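Local coordinates for deoxyribodipyrimidine photo-lyase (Oryza sativa Japonica Group, PDB 3UMV), which uses light and a bound FAD to split cyclobutane pyrimidine dimers in ultraviolet-damaged DNA, restoring the two pyrimidines, at residues D52-L57 / S294-A299; E251-S256 / S282-Y287; D258-K263 / D314-E319. One frame throughout, in Å; residues are numbered along the deposited sequence.

Interaction 1 of 3, residues D52-L57 / S294-A299; sequences DNWALL and SAQRCA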
loop_
_atom_site.group_PDB
_atom_site.type_symbol
_atom_site.label_atom_id
_atom_site.label_comp_id
_atom_site.label_asym_id
_atom_site.label_seq_id
_atom_site.Cartn_x
_atom_site.Cartn_y
_atom_site.Cartn_z
ATOM N N ASP A 52 -9.387 11.102 8.977
ATOM C CA ASP A 52 -7.923 11.176 9.002
ATOM C C ASP A 52 -7.310 11.236 7.591
ATOM O O ASP A 52 -6.285 10.595 7.312
ATOM C CB ASP A 52 -7.358 9.955 9.730
ATOM C CG ASP A 52 -7.876 9.832 11.149
ATOM O OD1 ASP A 52 -8.031 8.688 11.632
ATOM O OD2 ASP A 52 -8.128 10.882 11.781
ATOM N N ASN A 53 -7.910 12.041 6.724
ATOM C CA ASN A 53 -7.498 12.089 5.330
ATOM C C ASN A 53 -7.118 13.525 4.944
ATOM O O ASN A 53 -7.984 14.360 4.731
ATOM C CB ASN A 53 -8.634 11.550 4.452
ATOM C CG ASN A 53 -8.262 11.504 2.982
ATOM O OD1 ASN A 53 -7.477 12.319 2.512
ATOM N ND2 ASN A 53 -8.823 10.546 2.254
ATOM N N TRP A 54 -5.819 13.810 4.861
ATOM C CA TRP A 54 -5.389 15.190 4.604
ATOM C C TRP A 54 -5.849 15.733 3.264
ATOM O O TRP A 54 -6.026 16.936 3.125
ATOM C CB TRP A 54 -3.874 15.368 4.731
ATOM C CG TRP A 54 -3.347 15.246 6.137
ATOM C CD1 TRP A 54 -2.447 14.324 6.597
ATOM C CD2 TRP A 54 -3.684 16.072 7.260
ATOM N NE1 TRP A 54 -2.204 14.524 7.935
ATOM C CE2 TRP A 54 -2.965 15.576 8.372
ATOM C CE3 TRP A 54 -4.544 17.161 7.439
ATOM C CZ2 TRP A 54 -3.054 16.158 9.644
ATOM C CZ3 TRP A 54 -4.642 17.734 8.712
ATOM C CH2 TRP A 54 -3.893 17.229 9.790
ATOM N N ALA A 55 -6.038 14.857 2.280
ATOM C CA ALA A 55 -6.430 15.323 0.959
ATOM C C ALA A 55 -7.876 15.804 1.015
ATOM O O ALA A 55 -8.201 16.867 0.502
ATOM C CB ALA A 55 -6.255 14.224 -0.073
ATOM N N LEU A 56 -8.734 15.031 1.679
ATOM C CA LEU A 56 -10.125 15.420 1.855
ATOM C C LEU A 56 -10.242 16.703 2.708
ATOM O O LEU A 56 -10.991 17.616 2.368
ATOM C CB LEU A 56 -10.921 14.273 2.486
ATOM C CG LEU A 56 -12.380 14.607 2.807
ATOM C CD1 LEU A 56 -13.101 15.018 1.533
ATOM C CD2 LEU A 56 -13.080 13.425 3.486
ATOM N N LEU A 57 -9.485 16.764 3.803
ATOM C CA LEU A 57 -9.456 17.946 4.675
ATOM C C LEU A 57 -9.050 19.193 3.892
ATOM O O LEU A 57 -9.645 20.258 4.052
ATOM C CB LEU A 57 -8.497 17.725 5.851
ATOM C CG LEU A 57 -9.012 16.819 6.969
ATOM C CD1 LEU A 57 -7.882 16.380 7.891
ATOM C CD2 LEU A 57 -10.092 17.538 7.751
ATOM N N SER A 294 -5.585 5.553 8.219
ATOM C CA SER A 294 -4.435 6.430 8.058
ATOM C C SER A 294 -3.228 5.864 8.819
ATOM O O SER A 294 -3.356 5.464 9.978
ATOM C CB SER A 294 -4.812 7.807 8.622
ATOM O OG SER A 294 -3.661 8.565 8.949
ATOM N N ALA A 295 -2.055 5.826 8.193
ATOM C CA ALA A 295 -0.856 5.385 8.915
ATOM C C ALA A 295 -0.538 6.350 10.058
ATOM O O ALA A 295 -0.040 5.929 11.098
ATOM C CB ALA A 295 0.332 5.277 7.993
ATOM N N GLN A 296 -0.809 7.637 9.834
ATOM C CA GLN A 296 -0.653 8.673 10.855
ATOM C C GLN A 296 -1.583 8.398 12.043
ATOM O O GLN A 296 -1.157 8.486 13.198
ATOM C CB GLN A 296 -0.910 10.058 10.239
ATOM C CG GLN A 296 -0.728 11.232 11.185
ATOM C CD GLN A 296 -0.577 12.552 10.445
ATOM O OE1 GLN A 296 -0.262 12.586 9.246
ATOM N NE2 GLN A 296 -0.807 13.644 11.149
ATOM N N ARG A 297 -2.838 8.037 11.765
ATOM C CA ARG A 297 -3.730 7.568 12.833
ATOM C C ARG A 297 -3.117 6.417 13.642
ATOM O O ARG A 297 -3.185 6.412 14.878
ATOM C CB ARG A 297 -5.082 7.117 12.262
ATOM C CG ARG A 297 -5.961 6.380 13.273
ATOM C CD ARG A 297 -6.170 7.233 14.517
ATOM N NE ARG A 297 -6.716 8.541 14.185
ATOM C CZ ARG A 297 -6.696 9.599 14.986
ATOM N NH1 ARG A 297 -7.221 10.743 14.571
ATOM N NH2 ARG A 297 -6.147 9.519 16.196
ATOM N N CYS A 298 -2.543 5.430 12.953
ATOM C CA CYS A 298 -1.962 4.275 13.640
ATOM C C CYS A 298 -0.778 4.716 14.509
ATOM O O CYS A 298 -0.609 4.243 15.642
ATOM C CB CYS A 298 -1.507 3.223 12.623
ATOM S SG CYS A 298 -2.852 2.435 11.726
ATOM N N ALA A 299 0.042 5.614 13.967
ATOM C CA ALA A 299 1.181 6.166 14.703
ATOM C C ALA A 299 0.750 6.970 15.936
ATOM O O ALA A 299 1.342 6.827 17.000
ATOM C CB ALA A 299 2.028 7.038 13.783
HETATM O O HOH W 1 -7.812 6.540 9.815
#
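Asp52, the last residue but one before helix 54-66, reaches the start of helix 295-305 and is gripped there by Arg297. The guanidinium comes side-on and spends two nitrogens on the carboxylate: Arg297 NE donates to Asp52 OD1 at 2.9 Å and Arg297 NH1 to Asp52 OD2 at 2.9 Å, both nearly straight. The two planes are not coplanar but turned 45° apart, so that the acceptors lie in the guanidinium plane while the nitrogens approach from above the carboxylate. Bends at chi2 and chi3 of Arg297 (both 55°) turn NE and NH1 round to the carboxylate. A bridging water also donates to Asp52 OD1 and accepts from Ser294 N. Next to the salt bridge the two side chains touch at their bases, Asp52 CB 3.5 Å from Ser294 CB; Ser294 is the N-cap of its helix, and its OG accepts from Arg297 N. Asn53 caps the other helix, its OD1 taking Leu56 N at 3.1 Å. At Trp54 the indole turns its edge to Gln296: NE1 donates to Gln296 OE1 at 3.0 Å, with the acceptor in the ring plane but the donor 45° above the carbonyl plane. Gln296 NE2 is used by Val201 O, which fixes the turn of the amide. Replacing Arg297 by a leucine would probably leave the Asp52 carboxylate without its charged mate and Glu202 and Glu301, which pair with Arg297 NH2, short of a cation. The contact ties the photolyase alpha/beta domain to the helical FAD-binding part: Trp54 stacks on Phe203 and packs on Val166 of strand 162-166, Ala55 and Leu56 rest on Tyr42 of strand 40-44, and Ala295, Cys298 and Ala299 lie against helix 310-333.

Interaction 2 of 3, residues E251-S256 / S282-Y287; sequences EALLGS and SGLSPY. With FAD (flavin-adenine dinucleotide), chain I.
Leu253, near the end of helix 246-254, carries its side chain across to Leu284 in the turn that leads into helix 285-290. From CB, its CG stands anti to the backbone N (chi1 -178°), which directs the branches toward Leu284; CD1 then meets Leu284 CD1 at 4.0 Å, while CD2 leads to Cys298 of helix 295-305. The preceding residue, Ala252, puts its CB 3.8 Å from Tyr287 CE1, and the phenol beyond is held by a hydrogen bond from its OH to Glu243 O. These apolar contacts back the segment whose other side holds the FAD diphosphate, part of the flavin-binding site of the photolyase fold. Ser282 opens an ST turn there, its OG accepting from Leu284 N. The same OG donates to FAD O2A at 2.8 Å, joined by Ser282 N, which reaches FAD O2A at 2.8 Å. On the second phosphate, Gly283 N donates to FAD O2P at 2.9 Å and Ser285 N to FAD O1P at 2.9 Å, with a weak bond from Leu284 N to FAD O1P. The hydroxyl of Ser285, OG, is hydrogen-bonded to Asp427 OD2.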
loop_
_atom_site.group_PDB
_atom_site.type_symbol
_atom_site.label_atom_id
_atom_site.label_comp_id
_atom_site.label_asym_id
_atom_site.label_seq_id
_atom_site.Cartn_x
_atom_site.Cartn_y
_atom_site.Cartn_z
ATOM N N GLU A 251 -11.228 -1.112 14.230
ATOM C CA GLU A 251 -11.405 -2.249 15.134
ATOM C C GLU A 251 -10.140 -3.117 15.200
ATOM O O GLU A 251 -9.781 -3.608 16.272
ATOM C CB GLU A 251 -12.632 -3.075 14.730
ATOM C CG GLU A 251 -12.908 -4.296 15.610
ATOM C CD GLU A 251 -13.504 -3.936 16.966
ATOM O OE1 GLU A 251 -13.476 -4.800 17.871
ATOM O OE2 GLU A 251 -14.003 -2.797 17.126
ATOM N N ALA A 252 -9.461 -3.295 14.061
ATOM C CA ALA A 252 -8.219 -4.074 14.021
ATOM C C ALA A 252 -7.109 -3.380 14.808
ATOM O O ALA A 252 -6.277 -4.029 15.445
ATOM C CB ALA A 252 -7.769 -4.302 12.580
ATOM N N LEU A 253 -7.093 -2.057 14.747
ATOM C CA LEU A 253 -6.118 -1.275 15.493
ATOM C C LEU A 253 -6.466 -1.176 16.978
ATOM O O LEU A 253 -5.613 -1.428 17.822
ATOM C CB LEU A 253 -5.994 0.134 14.906
ATOM C CG LEU A 253 -4.961 1.042 15.578
ATOM C CD1 LEU A 253 -3.554 0.606 15.218
ATOM C CD2 LEU A 253 -5.184 2.505 15.205
ATOM N N LEU A 254 -7.716 -0.822 17.283
ATOM C CA LEU A 254 -8.094 -0.352 18.631
ATOM C C LEU A 254 -9.220 -1.120 19.317
ATOM O O LEU A 254 -9.605 -0.778 20.436
ATOM C CB LEU A 254 -8.510 1.123 18.586
ATOM C CG LEU A 254 -7.518 2.218 18.208
ATOM C CD1 LEU A 254 -8.234 3.553 18.123
ATOM C CD2 LEU A 254 -6.374 2.278 19.201
ATOM N N GLY A 255 -9.762 -2.138 18.660
ATOM C CA GLY A 255 -10.891 -2.870 19.203
ATOM C C GLY A 255 -10.643 -3.401 20.604
ATOM O O GLY A 255 -9.565 -3.894 20.905
ATOM N N SER A 256 -11.650 -3.311 21.464
ATOM C CA SER A 256 -11.486 -3.732 22.848
ATOM C C SER A 256 -11.201 -5.225 22.962
ATOM O O SER A 256 -10.418 -5.651 23.808
ATOM C CB SER A 256 -12.723 -3.365 23.674
ATOM O OG SER A 256 -13.869 -4.050 23.203
ATOM N N SER A 282 0.406 -6.920 13.397
ATOM C CA SER A 282 -0.746 -6.027 13.544
ATOM C C SER A 282 -1.929 -6.422 12.648
ATOM O O SER A 282 -3.080 -6.195 13.007
ATOM C CB SER A 282 -0.365 -4.562 13.287
ATOM O OG SER A 282 -0.187 -4.302 11.896
ATOM N N GLY A 283 -1.647 -7.005 11.485
ATOM C CA GLY A 283 -2.688 -7.298 10.513
ATOM C C GLY A 283 -3.225 -6.029 9.858
ATOM O O GLY A 283 -4.346 -5.998 9.337
ATOM N N LEU A 284 -2.412 -4.977 9.879
ATOM C CA LEU A 284 -2.835 -3.662 9.394
ATOM C C LEU A 284 -2.608 -3.431 7.910
ATOM O O LEU A 284 -3.272 -2.582 7.316
ATOM C CB LEU A 284 -2.148 -2.542 10.180
ATOM C CG LEU A 284 -2.636 -2.343 11.611
ATOM C CD1 LEU A 284 -1.730 -1.338 12.301
ATOM C CD2 LEU A 284 -4.087 -1.856 11.602
ATOM N N SER A 285 -1.675 -4.168 7.313
ATOM C CA SER A 285 -1.287 -3.877 5.924
ATOM C C SER A 285 -2.439 -3.897 4.908
ATOM O O SER A 285 -2.441 -3.117 3.962
ATOM C CB SER A 285 -0.146 -4.786 5.470
ATOM O OG SER A 285 -0.550 -6.140 5.406
ATOM N N PRO A 286 -3.427 -4.776 5.085
ATOM C CA PRO A 286 -4.509 -4.711 4.089
ATOM C C PRO A 286 -5.186 -3.339 4.110
ATOM O O PRO A 286 -5.370 -2.681 3.086
ATOM C CB PRO A 286 -5.482 -5.797 4.550
ATOM C CG PRO A 286 -4.651 -6.732 5.389
ATOM C CD PRO A 286 -3.600 -5.889 6.043
ATOM N N TYR A 287 -5.519 -2.892 5.316
ATOM C CA TYR A 287 -6.140 -1.594 5.526
ATOM C C TYR A 287 -5.257 -0.410 5.112
ATOM O O TYR A 287 -5.730 0.536 4.496
ATOM C CB TYR A 287 -6.543 -1.480 6.991
ATOM C CG TYR A 287 -7.488 -2.585 7.416
ATOM C CD1 TYR A 287 -7.113 -3.534 8.373
ATOM C CD2 TYR A 287 -8.770 -2.658 6.896
ATOM C CE1 TYR A 287 -7.992 -4.549 8.761
ATOM C CE2 TYR A 287 -9.645 -3.659 7.281
ATOM C CZ TYR A 287 -9.263 -4.588 8.220
ATOM O OH TYR A 287 -10.156 -5.567 8.595
HETATM P PA FAD I . 3.463 -5.489 10.996
HETATM O O1A FAD I . 4.714 -6.179 11.449
HETATM O O2A FAD I . 2.381 -5.411 12.037
HETATM O O5B FAD I . 3.862 -4.033 10.466
HETATM C C5B FAD I . 2.995 -2.927 10.591
HETATM C C4B FAD I . 3.109 -2.034 9.351
HETATM O O4B FAD I . 4.437 -1.573 9.148
HETATM C C3B FAD I . 2.768 -2.786 8.079
HETATM O O3B FAD I . 1.378 -2.831 7.861
HETATM C C2B FAD I . 3.460 -1.944 7.048
HETATM O O2B FAD I . 2.714 -0.762 6.824
HETATM C C1B FAD I . 4.723 -1.544 7.767
HETATM N N9A FAD I . 5.825 -2.467 7.449
HETATM C C8A FAD I . 6.216 -3.579 8.145
HETATM N N7A FAD I . 7.277 -4.117 7.499
HETATM C C5A FAD I . 7.552 -3.369 6.394
HETATM C C6A FAD I . 8.512 -3.438 5.377
HETATM N N6A FAD I . 9.494 -4.338 5.391
HETATM N N1A FAD I . 8.522 -2.489 4.378
HETATM C C2A FAD I . 7.596 -1.471 4.388
HETATM N N3A FAD I . 6.650 -1.406 5.387
HETATM C C4A FAD I . 6.642 -2.330 6.373
HETATM N N1 FAD I . 4.275 -4.908 2.443
HETATM C C2 FAD I . 3.105 -4.465 1.897
HETATM O O2 FAD I . 2.465 -3.622 2.526
HETATM N N3 FAD I . 2.679 -4.937 0.668
HETATM C C4 FAD I . 3.423 -5.878 -0.020
HETATM O O4 FAD I . 3.037 -6.301 -1.115
HETATM C C4X FAD I . 4.619 -6.314 0.539
HETATM N N5 FAD I . 5.398 -7.259 -0.088
HETATM C C5X FAD I . 6.593 -7.665 0.473
HETATM C C6 FAD I . 7.395 -8.603 -0.190
HETATM C C7 FAD I . 8.603 -9.020 0.378
HETATM C C7M FAD I . 9.454 -10.020 -0.361
HETATM C C8 FAD I . 8.993 -8.499 1.615
HETATM C C8M FAD I . 10.275 -8.911 2.276
HETATM C C9 FAD I . 8.185 -7.582 2.265
HETATM C C9A FAD I . 6.995 -7.165 1.698
HETATM N N10 FAD I . 6.195 -6.252 2.356
HETATM C C10 FAD I . 5.028 -5.834 1.765
HETATM C "C1'" FAD I . 6.583 -5.670 3.708
HETATM C "C2'" FAD I . 6.047 -6.480 4.931
HETATM O "O2'" FAD I . 6.284 -7.891 4.853
HETATM C "C3'" FAD I . 4.547 -6.274 5.209
HETATM O "O3'" FAD I . 4.270 -4.899 5.246
HETATM C "C4'" FAD I . 4.085 -6.894 6.530
HETATM O "O4'" FAD I . 4.346 -8.284 6.523
HETATM C "C5'" FAD I . 2.594 -6.604 6.695
HETATM O "O5'" FAD I . 1.961 -7.324 7.725
HETATM P P FAD I . 1.482 -6.545 9.044
HETATM O O1P FAD I . 0.654 -5.328 8.680
HETATM O O2P FAD I . 0.745 -7.503 9.945
HETATM O O3P FAD I . 2.946 -6.207 9.629
#

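Interaction 3 of 3, residues D258-K263 / D314-E319; sequences DGFLTK and DAFLEE. With FAD (flavin-adenine dinucleotide), chain I.
An aromatic pair joins the short helix 260-263 to the long helix 310-333 in the buried helical part of the chain, close to the adenosine ribose of the FAD. The side chains of Phe260 and Phe316 run antiparallel, each passing alongside the other; in both, CG stands anti to the backbone N (chi1 176° and 179°), which carries each ring out from its helix toward the other. Their centroids are 4.8 Å apart and the planes are tilted by 51°. Phe260 CE2 lies over one face of Phe316, offset toward its rim, and approaches Phe316 CE2 to 3.5 Å. A looser touch comes from Leu261, whose CD2 is 4.4 Å from Phe316 CE1. The Phe316 ring also rests on Ser282, Leu284 and Ala302, while Phe260 packs on Ile265 and Ser282. Toward the cofactor, Phe316 CE2 reaches FAD C5B at 3.8 Å. One helical turn further on, Glu319 O is 3.3 Å from FAD C1B, and Glu319 CB lies 3.6 Å from FAD C8A of the adenine. Phe316 thus lines the FAD pocket at the adenosine ribose, and Phe260 backs it from behind, in the helical FAD-binding domain of a class II photolyase.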
loop_
_atom_site.group_PDB
_atom_site.type_symbol
_atom_site.label_atom_id
_atom_site.label_comp_id
_atom_site.label_asym_id
_atom_site.label_seq_id
_atom_site.Cartn_x
_atom_site.Cartn_y
_atom_site.Cartn_z
ATOM N N ASP A 258 -9.894 -7.611 20.585
ATOM C CA ASP A 258 -8.643 -8.138 20.062
ATOM C C ASP A 258 -7.869 -7.126 19.219
ATOM O O ASP A 258 -7.095 -7.514 18.347
ATOM C CB ASP A 258 -8.901 -9.408 19.243
ATOM C CG ASP A 258 -7.655 -10.263 19.078
ATOM O OD1 ASP A 258 -7.365 -10.684 17.935
ATOM O OD2 ASP A 258 -6.970 -10.524 20.092
ATOM N N GLY A 259 -8.076 -5.837 19.477
ATOM C CA GLY A 259 -7.335 -4.800 18.777
ATOM C C GLY A 259 -5.836 -5.001 18.936
ATOM O O GLY A 259 -5.387 -5.562 19.940
ATOM N N PHE A 260 -5.056 -4.565 17.949
ATOM C CA PHE A 260 -3.609 -4.717 18.036
ATOM C C PHE A 260 -3.034 -3.939 19.231
ATOM O O PHE A 260 -2.312 -4.494 20.059
ATOM C CB PHE A 260 -2.937 -4.278 16.726
ATOM C CG PHE A 260 -1.431 -4.325 16.771
ATOM C CD1 PHE A 260 -0.765 -5.529 16.932
ATOM C CD2 PHE A 260 -0.685 -3.157 16.664
ATOM C CE1 PHE A 260 0.614 -5.579 16.982
ATOM C CE2 PHE A 260 0.699 -3.192 16.712
ATOM C CZ PHE A 260 1.357 -4.409 16.859
ATOM N N LEU A 261 -3.360 -2.655 19.322
ATOM C CA LEU A 261 -2.732 -1.812 20.340
ATOM C C LEU A 261 -3.315 -2.079 21.709
ATOM O O LEU A 261 -2.668 -1.829 22.724
ATOM C CB LEU A 261 -2.856 -0.329 20.004
ATOM C CG LEU A 261 -2.033 0.099 18.797
ATOM C CD1 LEU A 261 -2.181 1.599 18.614
ATOM C CD2 LEU A 261 -0.569 -0.307 18.961
ATOM N N THR A 262 -4.533 -2.602 21.733
ATOM C CA THR A 262 -5.193 -2.886 22.997
ATOM C C THR A 262 -4.810 -4.240 23.588
ATOM O O THR A 262 -4.683 -4.364 24.805
ATOM C CB THR A 262 -6.728 -2.763 22.884
ATOM O OG1 THR A 262 -7.177 -3.427 21.699
ATOM C CG2 THR A 262 -7.141 -1.302 22.803
ATOM N N LYS A 263 -4.595 -5.240 22.735
ATOM C CA LYS A 263 -4.472 -6.619 23.210
ATOM C C LYS A 263 -3.246 -7.405 22.731
ATOM O O LYS A 263 -2.995 -8.505 23.223
ATOM C CB LYS A 263 -5.751 -7.397 22.866
ATOM C CG LYS A 263 -6.947 -7.059 23.750
ATOM C CD LYS A 263 -6.797 -7.702 25.131
ATOM C CE LYS A 263 -8.086 -7.627 25.934
ATOM N NZ LYS A 263 -8.385 -6.244 26.398
ATOM N N ASP A 314 8.051 1.269 20.108
ATOM C CA ASP A 314 9.155 1.809 19.316
ATOM C C ASP A 314 9.419 0.966 18.057
ATOM O O ASP A 314 9.626 1.504 16.968
ATOM C CB ASP A 314 10.427 1.926 20.162
ATOM C CG ASP A 314 10.359 3.076 21.168
ATOM O OD1 ASP A 314 11.376 3.339 21.853
ATOM O OD2 ASP A 314 9.296 3.722 21.258
ATOM N N ALA A 315 9.403 -0.355 18.212
ATOM C CA ALA A 315 9.660 -1.258 17.101
ATOM C C ALA A 315 8.537 -1.202 16.064
ATOM O O ALA A 315 8.789 -1.192 14.861
ATOM C CB ALA A 315 9.850 -2.673 17.619
ATOM N N PHE A 316 7.299 -1.159 16.539
ATOM C CA PHE A 316 6.135 -0.991 15.674
ATOM C C PHE A 316 6.224 0.301 14.846
ATOM O O PHE A 316 6.078 0.274 13.627
ATOM C CB PHE A 316 4.861 -1.002 16.515
ATOM C CG PHE A 316 3.597 -0.800 15.718
ATOM C CD1 PHE A 316 2.780 0.289 15.971
ATOM C CD2 PHE A 316 3.224 -1.700 14.729
ATOM C CE1 PHE A 316 1.606 0.485 15.255
ATOM C CE2 PHE A 316 2.045 -1.512 14.010
ATOM C CZ PHE A 316 1.244 -0.408 14.274
ATOM N N LEU A 317 6.470 1.421 15.517
ATOM C CA LEU A 317 6.634 2.714 14.853
ATOM C C LEU A 317 7.771 2.716 13.818
ATOM O O LEU A 317 7.683 3.403 12.805
ATOM C CB LEU A 317 6.840 3.815 15.898
ATOM C CG LEU A 317 5.577 4.260 16.648
ATOM C CD1 LEU A 317 5.930 5.076 17.905
ATOM C CD2 LEU A 317 4.644 5.035 15.719
ATOM N N GLU A 318 8.843 1.971 14.078
ATOM C CA GLU A 318 9.939 1.855 13.110
ATOM C C GLU A 318 9.453 1.212 11.796
ATOM O O GLU A 318 9.781 1.676 10.690
ATOM C CB GLU A 318 11.118 1.077 13.723
ATOM C CG GLU A 318 12.223 0.660 12.743
ATOM C CD GLU A 318 13.033 1.836 12.191
ATOM O OE1 GLU A 318 13.695 1.659 11.141
ATOM O OE2 GLU A 318 13.012 2.928 12.801
ATOM N N GLU A 319 8.662 0.152 11.907
ATOM C CA GLU A 319 8.172 -0.529 10.706
ATOM C C GLU A 319 7.053 0.291 10.070
ATOM O O GLU A 319 7.023 0.505 8.850
ATOM C CB GLU A 319 7.691 -1.950 11.040
ATOM C CG GLU A 319 8.684 -2.780 11.859
ATOM C CD GLU A 319 9.969 -3.088 11.110
ATOM O OE1 GLU A 319 9.898 -3.599 9.967
ATOM O OE2 GLU A 319 11.057 -2.824 11.662
HETATM P PA FAD I . 3.463 -5.489 10.996
HETATM O O1A FAD I . 4.714 -6.179 11.449
HETATM O O2A FAD I . 2.381 -5.411 12.037
HETATM O O5B FAD I . 3.862 -4.033 10.466
HETATM C C5B FAD I . 2.995 -2.927 10.591
HETATM C C4B FAD I . 3.109 -2.034 9.351
HETATM O O4B FAD I . 4.437 -1.573 9.148
HETATM C C3B FAD I . 2.768 -2.786 8.079
HETATM O O3B FAD I . 1.378 -2.831 7.861
HETATM C C2B FAD I . 3.460 -1.944 7.048
HETATM O O2B FAD I . 2.714 -0.762 6.824
HETATM C C1B FAD I . 4.723 -1.544 7.767
HETATM N N9A FAD I . 5.825 -2.467 7.449
HETATM C C8A FAD I . 6.216 -3.579 8.145
HETATM N N7A FAD I . 7.277 -4.117 7.499
HETATM C C5A FAD I . 7.552 -3.369 6.394
HETATM C C6A FAD I . 8.512 -3.438 5.377
HETATM N N6A FAD I . 9.494 -4.338 5.391
HETATM N N1A FAD I . 8.522 -2.489 4.378
HETATM C C2A FAD I . 7.596 -1.471 4.388
HETATM N N3A FAD I . 6.650 -1.406 5.387
HETATM C C4A FAD I . 6.642 -2.330 6.373
HETATM N N1 FAD I . 4.275 -4.908 2.443
HETATM C C2 FAD I . 3.105 -4.465 1.897
HETATM O O2 FAD I . 2.465 -3.622 2.526
HETATM N N3 FAD I . 2.679 -4.937 0.668
HETATM C C4 FAD I . 3.423 -5.878 -0.020
HETATM O O4 FAD I . 3.037 -6.301 -1.115
HETATM C C4X FAD I . 4.619 -6.314 0.539
HETATM N N5 FAD I . 5.398 -7.259 -0.088
HETATM C C5X FAD I . 6.593 -7.665 0.473
HETATM C C6 FAD I . 7.395 -8.603 -0.190
HETATM C C7 FAD I . 8.603 -9.020 0.378
HETATM C C7M FAD I . 9.454 -10.020 -0.361
HETATM C C8 FAD I . 8.993 -8.499 1.615
HETATM C C8M FAD I . 10.275 -8.911 2.276
HETATM C C9 FAD I . 8.185 -7.582 2.265
HETATM C C9A FAD I . 6.995 -7.165 1.698
HETATM N N10 FAD I . 6.195 -6.252 2.356
HETATM C C10 FAD I . 5.028 -5.834 1.765
HETATM C "C1'" FAD I . 6.583 -5.670 3.708
HETATM C "C2'" FAD I . 6.047 -6.480 4.931
HETATM O "O2'" FAD I . 6.284 -7.891 4.853
HETATM C "C3'" FAD I . 4.547 -6.274 5.209
HETATM O "O3'" FAD I . 4.270 -4.899 5.246
HETATM C "C4'" FAD I . 4.085 -6.894 6.530
HETATM O "O4'" FAD I . 4.346 -8.284 6.523
HETATM C "C5'" FAD I . 2.594 -6.604 6.695
HETATM O "O5'" FAD I . 1.961 -7.324 7.725
HETATM P P FAD I . 1.482 -6.545 9.044
HETATM O O1P FAD I . 0.654 -5.328 8.680
HETATM O O2P FAD I . 0.745 -7.503 9.945
HETATM O O3P FAD I . 2.946 -6.207 9.629
#

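Interactions 2 and 3 lie about 9 Å apart between centres and both touch the FAD: 282-287 binds its diphosphate, while 314-319 borders the ribose and adenine. They are joined directly, since Ala252 O lies 2.8 Å from Phe260 N and Ser282 CA packs 3.4 Å from Phe260 CD1. Interaction 1 is more distant, centred about 15 Å from interaction 2 and about 17 Å from interaction 3, and its Ser294 side chain is about 11 Å from the cofactor. Helix 295-305 links it to both: Cys298 SG packs on Leu284 CD1 at 4.0 Å, and Ala299 CA on Leu317 CD2 at 3.8 Å. The same helix thus meets the alpha/beta domain and the shell behind the FAD site.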